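PDB 5NV9: Sodium/sialic acid symporter SiaT from Proteus mirabilis, which couples the inward sodium gradient to uptake of the sialic acid N-acetylneuraminic acid across the bacterial inner membrane. Local coordinates for residues 74-79 with 288-293; 236-241 with 455-460. All coordinates share one frame; numbering follows the deposited sequence.

In the fold
Both contacts lie toward the periplasmic side of this LeuT-fold symporter, with centres about 18 Å apart. Contact 1 joins the turn between helices 61-73 and 80-87 to helix 267-301; contact 2 joins the start of helix 236-253 to the start of helix 459-475. Contact 1 is partly buried and mixes aromatic packing with an indole-to-hydroxyl hydrogen bond. Contact 2 is fully buried and mostly apolar across its interface, the amide of Asn457 capping helix 459-475 and bonding to the segment before helix 236-253. They meet where Phe78 and Thr77 pack on Leu239, and Phe78 also reaches Phe459, near the bound N-acetylneuraminic acid. Their segments alternate along the chain.

Contact 1: 74-79 with 288-293; sequences SDWTFI and FFAIGS
Trp76 lies against helix 267-301 with one indole face over the CB of Phe289, which sits 3.7 Å from the centroid of the six-membered ring and 17° off its normal, a CH-pi contact. The indole edge is used as well: Trp76 NE1 donates to Ser293 OG at 2.9 Å, nearly straight at 168° and with the hydroxyl in the ring plane. Face contact and edge bond together fix the rotation of the indole. Farther along its rim, Trp76 CZ2 rests 4.1 Å from Ala290 CB. With its CG anti to the carbonyl carbon (chi1 -75°), Phe289 extends to Ile79, whose CB stands over one ring face, 3.9 Å from the centroid, while Ile79 CG1 approaches Phe289 CE2 to 3.5 Å. Phe78 CB meets the same ring at its edge, 3.9 Å from Phe289 CZ. Behind Trp76 the turn is braced by Asp75 OD1, which accepts from Thr77 N at 2.8 Å, an Asx turn, and also from Thr77 OG1. Phe221 meets the indole edge-to-face, and Ile67 and Ala71 of helix 61-73 pack on Phe289. The contact thus fastens the turn between helices 61-73 and 80-87 to helix 267-301, which touches helix 155-203 through Ala290 and Ile291.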
# COMPACT_ATOMS: atom_id res chain seq x y z
N SER A 74 -7.38 -19.04 9.93
CA SER A 74 -8.73 -19.15 9.35
C SER A 74 -8.71 -19.77 7.98
O SER A 74 -8.66 -20.98 7.86
CB SER A 74 -9.44 -17.77 9.33
OG SER A 74 -8.72 -16.90 8.49
N ASP A 75 -8.83 -18.95 6.93
CA ASP A 75 -9.01 -19.49 5.63
C ASP A 75 -8.44 -18.58 4.51
O ASP A 75 -7.70 -17.62 4.77
CB ASP A 75 -10.50 -19.77 5.48
CG ASP A 75 -11.36 -18.52 5.69
OD1 ASP A 75 -11.12 -17.48 5.03
OD2 ASP A 75 -12.34 -18.58 6.45
N TRP A 76 -8.77 -18.89 3.26
CA TRP A 76 -8.30 -18.09 2.13
C TRP A 76 -9.35 -17.11 1.66
O TRP A 76 -9.13 -16.50 0.62
CB TRP A 76 -7.97 -18.99 0.94
CG TRP A 76 -6.71 -19.77 1.03
CD1 TRP A 76 -6.18 -20.37 2.13
CD2 TRP A 76 -5.86 -20.10 -0.05
NE1 TRP A 76 -5.01 -21.01 1.81
CE2 TRP A 76 -4.78 -20.84 0.47
CE3 TRP A 76 -5.87 -19.78 -1.43
CZ2 TRP A 76 -3.76 -21.34 -0.33
CZ3 TRP A 76 -4.84 -20.24 -2.21
CH2 TRP A 76 -3.76 -21.00 -1.65
N THR A 77 -10.45 -16.90 2.36
CA THR A 77 -11.49 -16.04 1.75
C THR A 77 -11.03 -14.64 1.31
O THR A 77 -11.51 -14.14 0.33
CB THR A 77 -12.74 -15.91 2.62
OG1 THR A 77 -12.40 -15.50 3.92
CG2 THR A 77 -13.47 -17.21 2.65
N PHE A 78 -10.12 -14.02 2.05
CA PHE A 78 -9.58 -12.72 1.70
C PHE A 78 -8.91 -12.60 0.33
O PHE A 78 -8.81 -11.52 -0.21
CB PHE A 78 -8.59 -12.26 2.75
CG PHE A 78 -9.22 -11.57 3.94
CD1 PHE A 78 -10.34 -12.11 4.60
CD2 PHE A 78 -8.60 -10.44 4.48
CE1 PHE A 78 -10.88 -11.49 5.73
CE2 PHE A 78 -9.16 -9.80 5.60
CZ PHE A 78 -10.28 -10.33 6.23
N ILE A 79 -8.45 -13.73 -0.22
CA ILE A 79 -7.80 -13.74 -1.52
C ILE A 79 -8.78 -13.23 -2.60
O ILE A 79 -8.35 -12.73 -3.63
CB ILE A 79 -7.15 -15.12 -1.88
CG1 ILE A 79 -5.95 -14.91 -2.83
CG2 ILE A 79 -8.19 -16.10 -2.46
CD1 ILE A 79 -5.31 -16.18 -3.33
N PHE A 288 1.42 -16.23 -0.31
CA PHE A 288 1.30 -15.80 1.09
C PHE A 288 0.20 -16.60 1.83
O PHE A 288 0.38 -16.98 2.98
CB PHE A 288 1.15 -14.29 1.20
CG PHE A 288 2.41 -13.56 0.84
CD1 PHE A 288 3.47 -13.51 1.74
CD2 PHE A 288 2.57 -12.97 -0.39
CE1 PHE A 288 4.69 -12.89 1.39
CE2 PHE A 288 3.79 -12.36 -0.75
CZ PHE A 288 4.83 -12.29 0.15
N PHE A 289 -0.91 -16.86 1.17
CA PHE A 289 -1.96 -17.73 1.73
C PHE A 289 -1.39 -19.13 1.89
O PHE A 289 -1.53 -19.74 2.95
CB PHE A 289 -3.21 -17.74 0.83
CG PHE A 289 -4.01 -16.48 0.96
CD1 PHE A 289 -4.89 -16.33 2.01
CD2 PHE A 289 -3.80 -15.37 0.11
CE1 PHE A 289 -5.63 -15.15 2.17
CE2 PHE A 289 -4.52 -14.18 0.30
CZ PHE A 289 -5.43 -14.07 1.35
N ALA A 290 -0.74 -19.64 0.83
CA ALA A 290 -0.22 -21.00 0.84
C ALA A 290 0.76 -21.19 1.96
O ALA A 290 0.75 -22.25 2.62
CB ALA A 290 0.34 -21.43 -0.51
N ILE A 291 1.53 -20.15 2.25
CA ILE A 291 2.44 -20.18 3.39
C ILE A 291 1.76 -20.41 4.76
O ILE A 291 2.23 -21.26 5.54
CB ILE A 291 3.39 -18.96 3.43
CG1 ILE A 291 4.44 -19.09 2.33
CG2 ILE A 291 4.11 -18.88 4.75
CD1 ILE A 291 4.99 -17.73 1.95
N GLY A 292 0.67 -19.68 5.05
CA GLY A 292 -0.11 -19.87 6.27
C GLY A 292 -0.74 -21.24 6.35
O GLY A 292 -0.70 -21.87 7.37
N SER A 293 -1.28 -21.73 5.26
CA SER A 293 -1.77 -23.09 5.26
C SER A 293 -0.68 -24.16 5.47
O SER A 293 -0.85 -25.14 6.23
CB SER A 293 -2.51 -23.32 3.93
OG SER A 293 -3.64 -22.47 3.87

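Contact 2: 236-241 with 455-460; sequences IPVLMI and DLNFFF
The first turn of helix 236-253 approaches the segment leading into helix 459-475, the backbones coming nearest at Leu239 and Phe459, whose CA atoms are 6.3 Å apart. Val238 points toward the 455-460 segment and splits its two methyls between partners there. With CG1 anti to its backbone nitrogen (chi1 178°), that branch reaches Phe459 CB at 3.7 Å and also touches Asn457 OD1, while CG2 meets Phe460 CZ at 4.0 Å; the valine and Phe460 side chains cross at about a right angle. The Phe459 ring is held between two partners. Leu239 CA lies over the centre of one face, 4.0 Å from the centroid and 7° off the normal, a CH-pi contact extended by Leu239 CB at 3.8 Å from Phe459 CE2. Phe458 CE2 covers the opposite face. Asn457 caps the entry to the last modelled transmembrane helix of this LeuT-fold protein: its OD1 accepts from Phe459 N at 2.9 Å, the donor tilted 23° from the carbonyl plane. Its ND2 bonds to Thr232 O and Ser234 OG, tying the cap to the segment just before helix 236-253, so both ends of this buried amide are engaged. Phe243, which lines the sialic acid pocket, meets Phe459 edge-to-face, and the Phe459 side chain lies about 7 Å from the bound N-acetyl-beta-neuraminic acid.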
# COMPACT_ATOMS: atom_id res chain seq x y z
N ILE A 236 -17.76 -13.59 3.24
CA ILE A 236 -17.39 -13.47 1.85
C ILE A 236 -18.05 -12.27 1.13
O ILE A 236 -17.39 -11.53 0.42
CB ILE A 236 -17.63 -14.80 1.10
CG1 ILE A 236 -16.56 -15.85 1.49
CG2 ILE A 236 -17.60 -14.54 -0.40
CD1 ILE A 236 -16.99 -17.31 1.30
N PRO A 237 -19.37 -12.10 1.28
CA PRO A 237 -20.01 -10.87 0.74
C PRO A 237 -19.46 -9.55 1.32
O PRO A 237 -19.19 -8.61 0.55
CB PRO A 237 -21.48 -11.03 1.16
CG PRO A 237 -21.66 -12.51 1.30
CD PRO A 237 -20.37 -13.04 1.83
N VAL A 238 -19.24 -9.49 2.63
CA VAL A 238 -18.67 -8.26 3.28
C VAL A 238 -17.27 -7.87 2.78
O VAL A 238 -17.00 -6.73 2.37
CB VAL A 238 -18.70 -8.42 4.81
CG1 VAL A 238 -18.08 -7.20 5.49
CG2 VAL A 238 -20.15 -8.62 5.24
N LEU A 239 -16.36 -8.85 2.76
CA LEU A 239 -15.04 -8.60 2.24
C LEU A 239 -15.01 -8.35 0.70
O LEU A 239 -14.18 -7.60 0.24
CB LEU A 239 -14.05 -9.70 2.68
CG LEU A 239 -14.28 -11.07 2.11
CD1 LEU A 239 -13.69 -11.12 0.72
CD2 LEU A 239 -13.64 -12.17 2.97
N MSE A 240 -15.93 -8.92 -0.07
CA MSE A 240 -16.04 -8.60 -1.48
C MSE A 240 -16.43 -7.15 -1.71
O MSE A 240 -15.75 -6.46 -2.47
CB MSE A 240 -17.03 -9.49 -2.22
CG MSE A 240 -16.33 -10.82 -2.49
SE MSE A 240 -17.59 -12.13 -3.28
CE MSE A 240 -17.12 -11.59 -5.13
N ILE A 241 -17.48 -6.65 -1.06
CA ILE A 241 -17.83 -5.24 -1.19
C ILE A 241 -16.75 -4.36 -0.58
O ILE A 241 -16.33 -3.37 -1.20
CB ILE A 241 -19.18 -4.87 -0.55
CG1 ILE A 241 -20.25 -5.87 -0.91
CG2 ILE A 241 -19.64 -3.51 -1.08
CD1 ILE A 241 -21.34 -5.91 0.14
N ASP A 455 -21.66 -1.09 15.44
CA ASP A 455 -20.84 -2.28 15.42
C ASP A 455 -20.56 -2.80 14.01
O ASP A 455 -20.12 -3.94 13.85
CB ASP A 455 -21.53 -3.34 16.25
CG ASP A 455 -21.47 -3.01 17.70
OD1 ASP A 455 -20.39 -2.54 18.17
OD2 ASP A 455 -22.50 -3.21 18.36
N LEU A 456 -20.80 -1.97 13.01
CA LEU A 456 -20.55 -2.34 11.65
C LEU A 456 -19.11 -2.80 11.50
O LEU A 456 -18.22 -2.21 12.05
CB LEU A 456 -20.75 -1.16 10.71
CG LEU A 456 -22.19 -0.80 10.47
CD1 LEU A 456 -22.12 0.54 9.76
CD2 LEU A 456 -22.87 -1.88 9.64
N ASN A 457 -18.95 -3.85 10.72
CA ASN A 457 -17.66 -4.36 10.34
C ASN A 457 -16.82 -3.27 9.64
O ASN A 457 -17.34 -2.41 8.93
CB ASN A 457 -17.89 -5.62 9.43
CG ASN A 457 -16.56 -6.31 9.09
OD1 ASN A 457 -15.84 -5.86 8.18
ND2 ASN A 457 -16.19 -7.30 9.88
N PHE A 458 -15.52 -3.26 9.85
CA PHE A 458 -14.63 -2.23 9.24
C PHE A 458 -14.69 -2.20 7.72
O PHE A 458 -14.42 -1.16 7.11
CB PHE A 458 -13.18 -2.40 9.71
CG PHE A 458 -12.51 -3.62 9.17
CD1 PHE A 458 -12.63 -4.85 9.84
CD2 PHE A 458 -11.78 -3.56 8.01
CE1 PHE A 458 -12.02 -5.99 9.34
CE2 PHE A 458 -11.16 -4.71 7.51
CZ PHE A 458 -11.30 -5.92 8.17
N PHE A 459 -15.02 -3.31 7.08
CA PHE A 459 -15.16 -3.34 5.63
C PHE A 459 -16.23 -2.39 5.08
O PHE A 459 -16.18 -2.03 3.90
CB PHE A 459 -15.40 -4.75 5.07
CG PHE A 459 -14.14 -5.57 4.92
CD1 PHE A 459 -13.12 -5.18 4.06
CD2 PHE A 459 -13.97 -6.73 5.69
CE1 PHE A 459 -11.96 -5.95 3.91
CE2 PHE A 459 -12.84 -7.52 5.54
CZ PHE A 459 -11.82 -7.12 4.66
N PHE A 460 -17.16 -1.99 5.93
CA PHE A 460 -18.20 -1.08 5.51
C PHE A 460 -17.80 0.39 5.49
O PHE A 460 -18.51 1.18 4.90
CB PHE A 460 -19.40 -1.28 6.40
CG PHE A 460 -20.18 -2.53 6.07
CD1 PHE A 460 -20.71 -2.70 4.83
CD2 PHE A 460 -20.33 -3.55 7.01
CE1 PHE A 460 -21.41 -3.87 4.49
CE2 PHE A 460 -21.05 -4.68 6.70
CZ PHE A 460 -21.59 -4.86 5.43